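Local coordinates for serine protease inhibitor (Schistosoma haematobium, PDB 3STO), which probably inhibits serine proteases through the serpin fold, at residues Ile46-Gly51 / Val115-Gly120; Gly120-Lys125 / Asn161-Gln166; Lys125-Glu130 / Pro333-Asn338; Arg131-Ser136 / Ser327-Asn332; Val148-Arg153 / Ala185-Asn190. One frame throughout, in Å; residues are numbered along the deposited sequence.

Contact 1: residues Ile46-Gly51 / Val115-Gly120; sequences ILFTLG and VRISTG
Phe-48 and Thr-49 of helix 43-55 face Ile-117 and Thr-119 of strand 112-124, a buried seam of the serpin fold in which the helix equivalent to helix B of other serpins backs onto the large central sheet. Ile-117 and Thr-119, two residues apart on the strand, both turn toward the helix. The CG2 methyl of Ile-117 comes up to the edge of the Phe-48 ring, in its plane, 3.3 Å from Phe-48 CD2. On the adjoining ring atom, Phe-48 CE2, the end of the ethyl branch closes in, with Ile-117 CD1 at 3.5 Å. The two side chains cross at about a right angle, and Tyr-93 makes an edge-to-face pair with the same phenylalanine. Beside this apolar patch sit the two threonines, whose CG2 methyls, Thr-49 CG2 and Thr-119 CG2, are 3.8 Å apart. In Thr-49 the hydroxyl lies beside its own backbone N (chi1 -64°), where it can give its proton to Gly-45 O one turn back. That leaves the oxygen as an acceptor: Thr-119 OG1 donates to Thr-49 OG1 at 2.8 Å, while receiving a weak hydrogen bond from Asn-190 ND2.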
# COMPACT_ATOMS: atom_id res chain seq x y z
N ILE A 46 3.06 5.61 -1.90
CA ILE A 46 4.29 6.32 -1.55
C ILE A 46 4.82 6.97 -2.81
O ILE A 46 5.22 8.12 -2.79
CB ILE A 46 5.42 5.38 -1.02
CG1 ILE A 46 4.88 4.27 -0.11
CG2 ILE A 46 6.50 6.19 -0.32
CD1 ILE A 46 4.13 4.77 1.10
N LEU A 47 4.81 6.22 -3.91
CA LEU A 47 5.23 6.73 -5.23
C LEU A 47 4.42 7.95 -5.71
O LEU A 47 4.99 8.92 -6.16
CB LEU A 47 5.20 5.62 -6.28
CG LEU A 47 5.78 5.94 -7.66
CD1 LEU A 47 6.43 4.72 -8.26
CD2 LEU A 47 4.71 6.47 -8.59
N PHE A 48 3.09 7.89 -5.62
CA PHE A 48 2.25 9.02 -6.02
C PHE A 48 2.46 10.25 -5.13
O PHE A 48 2.45 11.37 -5.61
CB PHE A 48 0.75 8.65 -5.96
CG PHE A 48 0.35 7.58 -6.94
CD1 PHE A 48 1.27 7.00 -7.80
CD2 PHE A 48 -0.98 7.15 -7.01
CE1 PHE A 48 0.89 6.02 -8.70
CE2 PHE A 48 -1.37 6.18 -7.92
CZ PHE A 48 -0.44 5.61 -8.75
N THR A 49 2.62 10.05 -3.83
CA THR A 49 2.78 11.16 -2.89
C THR A 49 4.12 11.86 -3.08
O THR A 49 4.19 13.07 -3.24
CB THR A 49 2.71 10.67 -1.48
OG1 THR A 49 1.41 10.12 -1.24
CG2 THR A 49 3.00 11.81 -0.51
N LEU A 50 5.19 11.07 -3.05
CA LEU A 50 6.52 11.53 -3.45
C LEU A 50 6.52 12.14 -4.85
O LEU A 50 7.05 13.23 -5.09
CB LEU A 50 7.47 10.35 -3.46
CG LEU A 50 8.87 10.73 -3.07
CD1 LEU A 50 8.76 11.56 -1.81
CD2 LEU A 50 9.63 9.45 -2.84
N GLY A 51 5.95 11.41 -5.79
CA GLY A 51 5.95 11.84 -7.16
C GLY A 51 5.25 13.17 -7.35
O GLY A 51 5.64 13.97 -8.19
N VAL A 115 -10.22 1.18 -6.45
CA VAL A 115 -9.06 1.73 -5.77
C VAL A 115 -9.23 3.23 -5.58
O VAL A 115 -9.53 3.95 -6.53
CB VAL A 115 -7.79 1.51 -6.60
CG1 VAL A 115 -6.55 1.89 -5.77
CG2 VAL A 115 -7.73 0.09 -7.12
N ARG A 116 -9.04 3.71 -4.35
CA ARG A 116 -9.04 5.14 -4.09
C ARG A 116 -7.68 5.56 -3.55
O ARG A 116 -7.24 5.13 -2.46
CB ARG A 116 -10.17 5.55 -3.15
N ILE A 117 -7.00 6.37 -4.35
CA ILE A 117 -5.70 6.90 -4.00
C ILE A 117 -5.88 8.32 -3.48
O ILE A 117 -6.57 9.15 -4.12
CB ILE A 117 -4.82 6.95 -5.24
CG1 ILE A 117 -4.53 5.53 -5.74
CG2 ILE A 117 -3.55 7.79 -4.98
CD1 ILE A 117 -4.67 5.37 -7.25
N SER A 118 -5.31 8.62 -2.32
CA SER A 118 -5.44 9.98 -1.79
C SER A 118 -4.16 10.48 -1.15
O SER A 118 -3.58 9.83 -0.26
CB SER A 118 -6.57 10.08 -0.77
OG SER A 118 -7.81 9.77 -1.36
N THR A 119 -3.72 11.65 -1.62
CA THR A 119 -2.62 12.36 -0.99
C THR A 119 -3.07 13.73 -0.47
O THR A 119 -3.59 14.55 -1.21
CB THR A 119 -1.45 12.54 -1.95
OG1 THR A 119 -0.89 11.26 -2.24
CG2 THR A 119 -0.37 13.42 -1.32
N GLY A 120 -2.89 13.94 0.83
CA GLY A 120 -3.12 15.24 1.42
C GLY A 120 -1.80 15.92 1.71
O GLY A 120 -0.92 15.36 2.38

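Contact 2: residues Gly120-Lys125 / Asn161-Gln166; sequences GIFVEK and NDWVDQ
Gly-120 and Phe-122, alternate residues of strand 112-124, both press on one face of the Trp-163 indole, which reaches in from helix 153-167. At Gly-120 the backbone itself does the touching. Its CA stands over the six-membered ring in a CH-pi contact, 3.9 Å from the centroid and 22° off the ring normal, and Gly-120 N is 3.2 Å from Trp-163 CH2. With no side chain in the way, the indole can lie close against the strand. Ile-121 turns to the other side of the sheet, against Phe-133. Phe-122 comes next and points its ring edge at the tryptophan face: CZ sits 3.4 Å above the indole plane, offset toward the rim. The rings form an offset edge-to-face pair, with planes at 82° and 5.5 Å between the centroids of the phenyl and the five-membered ring. Phe-122 CZ also meets Trp-163 CB at 3.8 Å. Trp-163 extends toward the strand because its CG is anti to the backbone N (chi1 -179°), and NE1 is hydrogen-bonded to Glu-144 OE1. This is the position of helix F lying across the main sheet in serpins. The chemistry is dispersive and quadrupolar apart from that one N-H, which is satisfied by the carboxylate and should fix the rotation of the indole.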
# COMPACT_ATOMS: atom_id res chain seq x y z
N GLY A 120 -2.89 13.94 0.83
CA GLY A 120 -3.12 15.24 1.42
C GLY A 120 -1.80 15.92 1.71
O GLY A 120 -0.92 15.36 2.38
N ILE A 121 -1.64 17.12 1.17
CA ILE A 121 -0.48 17.95 1.43
C ILE A 121 -0.93 18.98 2.46
O ILE A 121 -1.79 19.80 2.16
CB ILE A 121 0.00 18.63 0.12
CG1 ILE A 121 0.50 17.58 -0.90
CG2 ILE A 121 1.08 19.66 0.39
CD1 ILE A 121 0.82 18.15 -2.31
N PHE A 122 -0.41 18.91 3.68
CA PHE A 122 -0.83 19.84 4.72
C PHE A 122 0.28 20.86 5.04
O PHE A 122 1.31 20.52 5.63
CB PHE A 122 -1.30 19.11 5.99
CG PHE A 122 -2.47 18.19 5.77
CD1 PHE A 122 -3.77 18.68 5.81
CD2 PHE A 122 -2.27 16.84 5.51
CE1 PHE A 122 -4.85 17.84 5.60
CE2 PHE A 122 -3.34 15.99 5.28
CZ PHE A 122 -4.63 16.49 5.32
N VAL A 123 0.05 22.11 4.64
CA VAL A 123 1.03 23.19 4.84
C VAL A 123 0.53 24.28 5.79
O VAL A 123 -0.62 24.73 5.71
CB VAL A 123 1.38 23.87 3.52
CG1 VAL A 123 2.52 24.83 3.73
CG2 VAL A 123 1.75 22.85 2.47
N GLU A 124 1.41 24.68 6.70
CA GLU A 124 1.22 25.85 7.54
C GLU A 124 0.69 27.06 6.73
O GLU A 124 1.22 27.38 5.64
CB GLU A 124 2.55 26.19 8.23
CG GLU A 124 2.59 27.55 8.91
CD GLU A 124 1.51 27.67 9.94
OE1 GLU A 124 1.50 26.80 10.85
OE2 GLU A 124 0.66 28.60 9.83
N LYS A 125 -0.34 27.71 7.27
CA LYS A 125 -1.04 28.81 6.58
C LYS A 125 -0.16 30.05 6.34
O LYS A 125 -0.35 30.81 5.36
CB LYS A 125 -2.33 29.20 7.34
CG LYS A 125 -2.12 29.56 8.82
N ASN A 161 -7.32 14.76 10.81
CA ASN A 161 -8.16 13.61 11.17
C ASN A 161 -9.42 13.61 10.35
O ASN A 161 -9.86 12.56 9.90
CB ASN A 161 -8.49 13.58 12.67
CG ASN A 161 -7.32 13.09 13.54
OD1 ASN A 161 -6.38 12.46 13.05
ND2 ASN A 161 -7.39 13.36 14.83
N ASP A 162 -9.99 14.78 10.12
CA ASP A 162 -11.19 14.87 9.30
C ASP A 162 -10.94 14.48 7.86
O ASP A 162 -11.74 13.78 7.25
CB ASP A 162 -11.82 16.26 9.36
CG ASP A 162 -12.46 16.54 10.72
OD1 ASP A 162 -12.83 15.56 11.42
OD2 ASP A 162 -12.59 17.73 11.09
N TRP A 163 -9.82 14.94 7.31
CA TRP A 163 -9.50 14.63 5.95
C TRP A 163 -9.38 13.13 5.81
O TRP A 163 -9.92 12.54 4.89
CB TRP A 163 -8.19 15.30 5.50
CG TRP A 163 -7.88 14.99 4.05
CD1 TRP A 163 -8.42 15.59 2.96
CD2 TRP A 163 -6.97 14.00 3.56
NE1 TRP A 163 -7.88 15.06 1.81
CE2 TRP A 163 -7.00 14.08 2.14
CE3 TRP A 163 -6.13 13.05 4.16
CZ2 TRP A 163 -6.25 13.23 1.31
CZ3 TRP A 163 -5.36 12.23 3.33
CH2 TRP A 163 -5.43 12.32 1.93
N VAL A 164 -8.65 12.52 6.74
CA VAL A 164 -8.37 11.11 6.68
C VAL A 164 -9.67 10.34 6.78
O VAL A 164 -9.99 9.53 5.91
CB VAL A 164 -7.41 10.68 7.79
CG1 VAL A 164 -7.25 9.17 7.79
CG2 VAL A 164 -6.04 11.37 7.62
N ASP A 165 -10.42 10.61 7.83
CA ASP A 165 -11.78 10.09 7.98
C ASP A 165 -12.61 10.18 6.68
O ASP A 165 -13.31 9.23 6.32
CB ASP A 165 -12.49 10.83 9.10
CG ASP A 165 -13.82 10.22 9.46
OD1 ASP A 165 -14.83 10.60 8.82
OD2 ASP A 165 -13.87 9.36 10.37
N GLN A 166 -12.53 11.29 5.96
CA GLN A 166 -13.27 11.42 4.71
C GLN A 166 -12.79 10.48 3.61
O GLN A 166 -13.55 10.13 2.71
CB GLN A 166 -13.25 12.87 4.21

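Contact 3: residues Lys125-Glu130 / Pro333-Asn338; sequences KTYEVE and PNLYVN
Tyr-127 projects from the loop 125-130 onto the loop 333-338, and its ring lies against the backbone of Pro-333, Asn-334 and Leu-335. The CB turns toward that loop, and CG stands beside the backbone N (chi1 -76°), which directs the ring at loop 333-338. Over the ring centre hangs the CD1 methyl of Leu-335, 4.0 Å from the centroid and 5° off the normal, an almost perpendicular CH-pi contact. Further out, Pro-333 O lies at the ring edge, near its plane, with Tyr-127 CE1 3.8 Å from Pro-333 O. The same Tyr-127 CE1 also lies 3.9 Å from Leu-335 CB, so the leucine touches the ring through both its CB and its terminal methyl. At the next atom, Tyr-127 CZ is 4.0 Å from Leu-335 CA. Finally the hydroxyl reaches the peptide beyond: Tyr-127 OH is 3.3 Å from Asn-334 O and 4.0 Å from Asn-334 CB. The arrangement thus joins a largely apolar ring to a bend of main chain near the protein surface. In the serpin fold loop 125-130 joins strand 112-124, probably equivalent to s2A, to helix 131-138 (helix E), and the contact ties it against the loop that leads into strand 339-348 (s5A); Leu-335 also packs on Met-186 of strand 186-197, while Glu-128 is held through its backbone N by Asn-332 OD1 and through its O by Thr-330 OG1.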
# COMPACT_ATOMS: atom_id res chain seq x y z
N LYS A 125 -0.34 27.71 7.27
CA LYS A 125 -1.04 28.81 6.58
C LYS A 125 -0.16 30.05 6.34
O LYS A 125 -0.35 30.81 5.36
CB LYS A 125 -2.33 29.20 7.34
CG LYS A 125 -2.12 29.56 8.82
N THR A 126 0.80 30.25 7.25
CA THR A 126 1.80 31.32 7.12
C THR A 126 2.54 31.34 5.79
O THR A 126 2.87 32.41 5.28
CB THR A 126 2.85 31.22 8.24
OG1 THR A 126 2.34 31.85 9.43
CG2 THR A 126 4.15 31.91 7.81
N TYR A 127 2.83 30.16 5.23
CA TYR A 127 3.54 30.03 3.96
C TYR A 127 2.72 30.47 2.75
O TYR A 127 1.55 30.12 2.61
CB TYR A 127 4.04 28.59 3.74
CG TYR A 127 5.27 28.22 4.55
CD1 TYR A 127 6.54 28.53 4.08
CD2 TYR A 127 5.16 27.58 5.77
CE1 TYR A 127 7.67 28.20 4.81
CE2 TYR A 127 6.29 27.24 6.51
CZ TYR A 127 7.54 27.56 6.02
OH TYR A 127 8.67 27.23 6.74
N GLU A 128 3.36 31.26 1.89
CA GLU A 128 2.76 31.72 0.65
C GLU A 128 2.93 30.63 -0.41
O GLU A 128 3.97 30.00 -0.48
CB GLU A 128 3.43 33.02 0.18
CG GLU A 128 3.04 33.45 -1.25
CD GLU A 128 3.67 34.77 -1.69
OE1 GLU A 128 4.40 35.41 -0.89
OE2 GLU A 128 3.45 35.17 -2.85
N VAL A 129 1.92 30.45 -1.26
CA VAL A 129 1.88 29.28 -2.10
C VAL A 129 1.81 29.66 -3.56
O VAL A 129 0.83 30.25 -4.01
CB VAL A 129 0.66 28.40 -1.71
CG1 VAL A 129 0.48 27.21 -2.68
CG2 VAL A 129 0.78 27.94 -0.25
N GLU A 130 2.86 29.32 -4.31
CA GLU A 130 2.93 29.70 -5.72
C GLU A 130 1.62 29.32 -6.39
O GLU A 130 1.12 28.23 -6.18
CB GLU A 130 4.11 29.01 -6.42
CG GLU A 130 5.49 29.23 -5.80
CD GLU A 130 5.92 30.67 -5.83
OE1 GLU A 130 5.14 31.49 -6.35
OE2 GLU A 130 7.03 31.00 -5.34
N PRO A 333 11.48 30.50 2.31
CA PRO A 333 12.41 29.39 2.43
C PRO A 333 12.19 28.67 3.77
O PRO A 333 11.37 29.12 4.59
CB PRO A 333 13.78 30.08 2.38
CG PRO A 333 13.53 31.41 3.00
CD PRO A 333 12.11 31.80 2.62
N ASN A 334 12.89 27.57 3.96
CA ASN A 334 12.68 26.74 5.15
C ASN A 334 11.44 25.84 5.11
O ASN A 334 11.19 25.14 6.08
CB ASN A 334 12.63 27.60 6.42
CG ASN A 334 13.92 28.32 6.68
OD1 ASN A 334 15.01 27.79 6.41
ND2 ASN A 334 13.82 29.53 7.22
N LEU A 335 10.64 25.89 4.04
CA LEU A 335 9.61 24.87 3.87
C LEU A 335 10.29 23.53 3.66
O LEU A 335 11.10 23.37 2.73
CB LEU A 335 8.70 25.14 2.68
CG LEU A 335 7.55 24.13 2.57
CD1 LEU A 335 6.62 24.18 3.77
CD2 LEU A 335 6.79 24.32 1.30
N TYR A 336 9.98 22.58 4.53
CA TYR A 336 10.42 21.20 4.32
C TYR A 336 9.37 20.27 4.90
O TYR A 336 8.44 20.70 5.59
CB TYR A 336 11.76 20.94 4.99
CG TYR A 336 11.66 20.98 6.49
CD1 TYR A 336 11.54 22.20 7.17
CD2 TYR A 336 11.69 19.80 7.25
CE1 TYR A 336 11.47 22.25 8.54
CE2 TYR A 336 11.61 19.83 8.62
CZ TYR A 336 11.50 21.05 9.26
OH TYR A 336 11.42 21.08 10.63
N VAL A 337 9.51 18.97 4.63
CA VAL A 337 8.51 18.03 5.08
C VAL A 337 8.86 17.51 6.47
O VAL A 337 9.93 16.95 6.67
CB VAL A 337 8.35 16.87 4.07
CG1 VAL A 337 7.50 15.74 4.68
CG2 VAL A 337 7.73 17.40 2.78
N ASN A 338 7.97 17.71 7.44
CA ASN A 338 8.21 17.21 8.79
C ASN A 338 7.86 15.73 8.89
O ASN A 338 8.64 14.93 9.42
CB ASN A 338 7.38 17.98 9.82
CG ASN A 338 7.80 19.42 9.95
OD1 ASN A 338 7.32 20.28 9.19
ND2 ASN A 338 8.69 19.69 10.90

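Contact 4: residues Arg131-Ser136 / Ser327-Asn332; sequences RRFNES and SGITPN
An isoleucine methylene sits squarely over an aromatic ring: Ile-329 CG1 lies 3.6 Å from the centroid of Phe-133, 10° off the normal. The two side chains run side by side and point the same way, so the aliphatic chain is laid along the ring face. Its branches spread toward different parts of the rim, with Ile-329 CD1 3.9 Å from Phe-133 CZ and Ile-329 CG2 3.9 Å from Phe-133 CD2. Phe-133 is swung out from its helix with CG anti to the backbone N (chi1 178°). Nearer the backbone, Gly-328 O approaches Phe-133 CB to 3.4 Å, which brings the main chain of the loop close to the helix. In the serpin fold this short helix, 131-138, corresponds to helix E and connects the parallel strands 112-124 and 143-148; Phe-133 also packs on Leu-145 of the second and Ile-121 of the first. Glu-130, the N-cap residue, is tied to the same loop by a backbone bond from its N to Ile-329 O. Beyond the isoleucine the loop folds into an ST turn, in which Thr-330 OG1 accepts from Asn-332 N at 3.0 Å.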
# COMPACT_ATOMS: atom_id res chain seq x y z
N ARG A 131 1.09 30.22 -7.20
CA ARG A 131 -0.10 29.96 -8.01
C ARG A 131 0.04 28.75 -8.96
O ARG A 131 -0.92 28.00 -9.16
CB ARG A 131 -0.46 31.21 -8.83
N ARG A 132 1.22 28.57 -9.55
CA ARG A 132 1.40 27.45 -10.48
C ARG A 132 1.29 26.09 -9.76
O ARG A 132 0.81 25.11 -10.32
CB ARG A 132 2.75 27.54 -11.19
CG ARG A 132 3.14 28.96 -11.59
N PHE A 133 1.74 26.05 -8.51
CA PHE A 133 1.70 24.83 -7.73
C PHE A 133 0.26 24.54 -7.34
O PHE A 133 -0.27 23.45 -7.61
CB PHE A 133 2.55 24.96 -6.47
CG PHE A 133 2.51 23.75 -5.58
CD1 PHE A 133 3.13 22.56 -5.98
CD2 PHE A 133 1.87 23.80 -4.35
CE1 PHE A 133 3.11 21.44 -5.17
CE2 PHE A 133 1.84 22.67 -3.52
CZ PHE A 133 2.46 21.49 -3.93
N ASN A 134 -0.35 25.54 -6.70
CA ASN A 134 -1.73 25.48 -6.27
C ASN A 134 -2.65 25.00 -7.39
O ASN A 134 -3.58 24.22 -7.16
CB ASN A 134 -2.18 26.86 -5.83
CG ASN A 134 -3.28 26.80 -4.83
OD1 ASN A 134 -3.06 26.94 -3.63
ND2 ASN A 134 -4.50 26.57 -5.32
N GLU A 135 -2.38 25.45 -8.60
CA GLU A 135 -3.17 25.06 -9.75
C GLU A 135 -2.85 23.64 -10.18
O GLU A 135 -3.75 22.87 -10.46
CB GLU A 135 -2.99 26.05 -10.91
N SER A 136 -1.56 23.29 -10.24
CA SER A 136 -1.14 21.91 -10.54
C SER A 136 -1.78 20.85 -9.60
O SER A 136 -2.24 19.78 -10.06
CB SER A 136 0.39 21.80 -10.52
OG SER A 136 0.87 20.80 -11.41
N SER A 327 11.05 25.53 -3.68
CA SER A 327 10.82 26.87 -4.17
C SER A 327 9.69 26.88 -5.18
O SER A 327 9.12 27.92 -5.46
CB SER A 327 12.11 27.45 -4.76
OG SER A 327 12.53 26.71 -5.88
N GLY A 328 9.36 25.71 -5.73
CA GLY A 328 8.22 25.57 -6.62
C GLY A 328 6.89 25.67 -5.88
O GLY A 328 5.85 25.87 -6.49
N ILE A 329 6.93 25.52 -4.56
CA ILE A 329 5.72 25.60 -3.73
C ILE A 329 5.58 26.95 -3.02
O ILE A 329 4.48 27.50 -2.91
CB ILE A 329 5.73 24.50 -2.64
CG1 ILE A 329 5.70 23.10 -3.25
CG2 ILE A 329 4.57 24.70 -1.66
CD1 ILE A 329 5.89 21.98 -2.21
N THR A 330 6.70 27.48 -2.53
CA THR A 330 6.71 28.71 -1.76
C THR A 330 8.01 29.52 -1.94
O THR A 330 9.11 28.95 -2.01
CB THR A 330 6.51 28.41 -0.26
OG1 THR A 330 6.45 29.63 0.50
CG2 THR A 330 7.66 27.59 0.24
N PRO A 331 7.89 30.85 -2.02
CA PRO A 331 9.10 31.69 -1.99
C PRO A 331 9.67 31.68 -0.58
O PRO A 331 10.87 31.87 -0.39
CB PRO A 331 8.57 33.07 -2.33
CG PRO A 331 7.15 33.05 -1.93
CD PRO A 331 6.67 31.65 -2.20
N ASN A 332 8.81 31.44 0.41
CA ASN A 332 9.26 31.40 1.80
C ASN A 332 10.21 30.22 2.00
O ASN A 332 9.83 29.05 1.84
CB ASN A 332 8.08 31.35 2.78
CG ASN A 332 7.04 32.44 2.51
OD1 ASN A 332 5.84 32.25 2.73
ND2 ASN A 332 7.51 33.59 2.03

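Contact 5: residues Val148-Arg153 / Ala185-Asn190; sequences VDFSNR and AMILVN
With CG beside its backbone N (chi1 -73°), Phe-150 swings its ring onto the start of strand 186-197, where Ile-187 holds CG1 in the same relation (chi1 -71°) and presents an extended ethyl branch. The two side chains meet at an angle, Phe-150 CE1 lying 4.0 Å from Ile-187 CD1. Elsewhere on the ring, CE2 rests against main chain: Phe-150 CE2 is 3.6 Å from Ala-185 O. The same atom, Phe-150 CE2, lies 4.2 Å from the CA of Met-186, a selenomethionine. One ring face is covered by Val-148 CG1, from the last residue of strand 143-148, which stands 3.5 Å above the plane over its centre. The turn carrying Phe-150 is shaped by Asp-149. Ser-151 OG donates to Asp-149 OD1 at 2.6 Å, on the syn side and 25° out of the carboxylate plane, while Asn-152 N makes a weak bond to Asp-149 OD2. Phe-150 N is hydrogen-bonded to Glu-124 OE1, so a carboxylate from the adjacent strand helps to anchor the loop. In the serpin fold this loop leads from strand 143-148 into helix 153-167. Phe-150 packs on Ala-156 in the first turn of that helix and beside Phe-122 of strand 112-124, whose backbone pairs with strand 186-197 at Ile-187.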
# COMPACT_ATOMS: atom_id res chain seq x y z
N VAL A 148 -3.29 25.02 6.83
CA VAL A 148 -3.64 24.54 8.16
C VAL A 148 -2.82 25.31 9.17
O VAL A 148 -1.71 25.74 8.88
CB VAL A 148 -3.34 23.00 8.25
CG1 VAL A 148 -2.71 22.62 9.57
CG2 VAL A 148 -4.60 22.18 7.97
N ASP A 149 -3.36 25.50 10.37
CA ASP A 149 -2.65 26.26 11.38
C ASP A 149 -1.89 25.31 12.29
O ASP A 149 -2.44 24.84 13.29
CB ASP A 149 -3.62 27.12 12.20
CG ASP A 149 -2.92 27.92 13.30
OD1 ASP A 149 -1.91 28.59 12.99
OD2 ASP A 149 -3.37 27.87 14.46
N PHE A 150 -0.63 25.03 11.95
CA PHE A 150 0.17 24.11 12.78
C PHE A 150 0.62 24.71 14.12
O PHE A 150 1.32 24.06 14.90
CB PHE A 150 1.39 23.53 12.01
CG PHE A 150 1.03 22.50 10.95
CD1 PHE A 150 0.35 21.34 11.30
CD2 PHE A 150 1.41 22.69 9.61
CE1 PHE A 150 0.03 20.39 10.34
CE2 PHE A 150 1.09 21.74 8.63
CZ PHE A 150 0.41 20.59 8.99
N SER A 151 0.22 25.96 14.38
CA SER A 151 0.58 26.62 15.63
C SER A 151 -0.45 26.29 16.70
O SER A 151 -0.14 26.22 17.88
CB SER A 151 0.70 28.14 15.43
OG SER A 151 -0.55 28.74 15.15
N ASN A 152 -1.69 26.09 16.26
CA ASN A 152 -2.75 25.59 17.13
C ASN A 152 -2.93 24.08 16.92
O ASN A 152 -3.76 23.64 16.13
CB ASN A 152 -4.06 26.34 16.87
CG ASN A 152 -5.25 25.71 17.58
OD1 ASN A 152 -5.08 24.94 18.54
ND2 ASN A 152 -6.45 26.03 17.12
N ARG A 153 -2.13 23.32 17.67
CA ARG A 153 -2.06 21.85 17.61
C ARG A 153 -3.40 21.11 17.60
O ARG A 153 -3.56 20.11 16.91
CB ARG A 153 -1.19 21.34 18.78
CG ARG A 153 -0.09 20.37 18.38
N ALA A 185 6.08 22.66 9.75
CA ALA A 185 5.87 23.34 8.47
C ALA A 185 4.92 22.59 7.54
O ALA A 185 3.99 23.17 6.98
CB ALA A 185 7.22 23.57 7.77
N MSE A 186 5.16 21.30 7.37
CA MSE A 186 4.45 20.54 6.35
C MSE A 186 4.35 19.06 6.66
O MSE A 186 5.33 18.43 7.09
CB MSE A 186 5.10 20.73 4.99
CG MSE A 186 4.44 19.90 3.88
SE MSE A 186 5.10 20.37 2.07
CE MSE A 186 6.98 20.69 2.50
N ILE A 187 3.16 18.53 6.45
CA ILE A 187 2.91 17.11 6.62
C ILE A 187 2.24 16.50 5.40
O ILE A 187 1.26 17.04 4.87
CB ILE A 187 2.03 16.86 7.82
CG1 ILE A 187 2.81 17.15 9.12
CG2 ILE A 187 1.48 15.42 7.77
CD1 ILE A 187 2.00 16.90 10.38
N LEU A 188 2.80 15.40 4.93
CA LEU A 188 2.20 14.62 3.84
C LEU A 188 1.55 13.36 4.41
O LEU A 188 2.13 12.67 5.27
CB LEU A 188 3.26 14.20 2.83
CG LEU A 188 4.09 15.27 2.12
CD1 LEU A 188 5.15 14.59 1.26
CD2 LEU A 188 3.19 16.13 1.29
N VAL A 189 0.34 13.08 3.92
CA VAL A 189 -0.49 11.96 4.36
C VAL A 189 -0.98 11.17 3.13
O VAL A 189 -1.67 11.70 2.27
CB VAL A 189 -1.71 12.42 5.21
CG1 VAL A 189 -2.45 11.22 5.78
CG2 VAL A 189 -1.28 13.30 6.37
N ASN A 190 -0.60 9.90 3.05
CA ASN A 190 -1.12 9.02 2.00
C ASN A 190 -2.16 7.99 2.50
O ASN A 190 -1.99 7.34 3.53
CB ASN A 190 0.01 8.33 1.20
CG ASN A 190 -0.56 7.43 0.08
OD1 ASN A 190 -0.61 6.20 0.19
ND2 ASN A 190 -1.02 8.07 -0.99

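From the N terminus, contact 1 is the first to close, bringing helix 43-55 onto strand 112-124 before any other contact opens. Contact 2 begins on the same strand at the shared Gly-120 and brings in helix 153-167; its segments alternate with those of contacts 3, 4 and 5, so it crosses all three. Those three form a nest: contact 3 spans the longest loop, contact 4 lies within it and contact 5 within contact 4. Contacts 3 and 4 fasten the region around helix 131-138 to the loop before strand 339-348, whereas contact 5 ties the entry to helix 153-167 to strand 186-197, the sheet neighbour of strand 112-124.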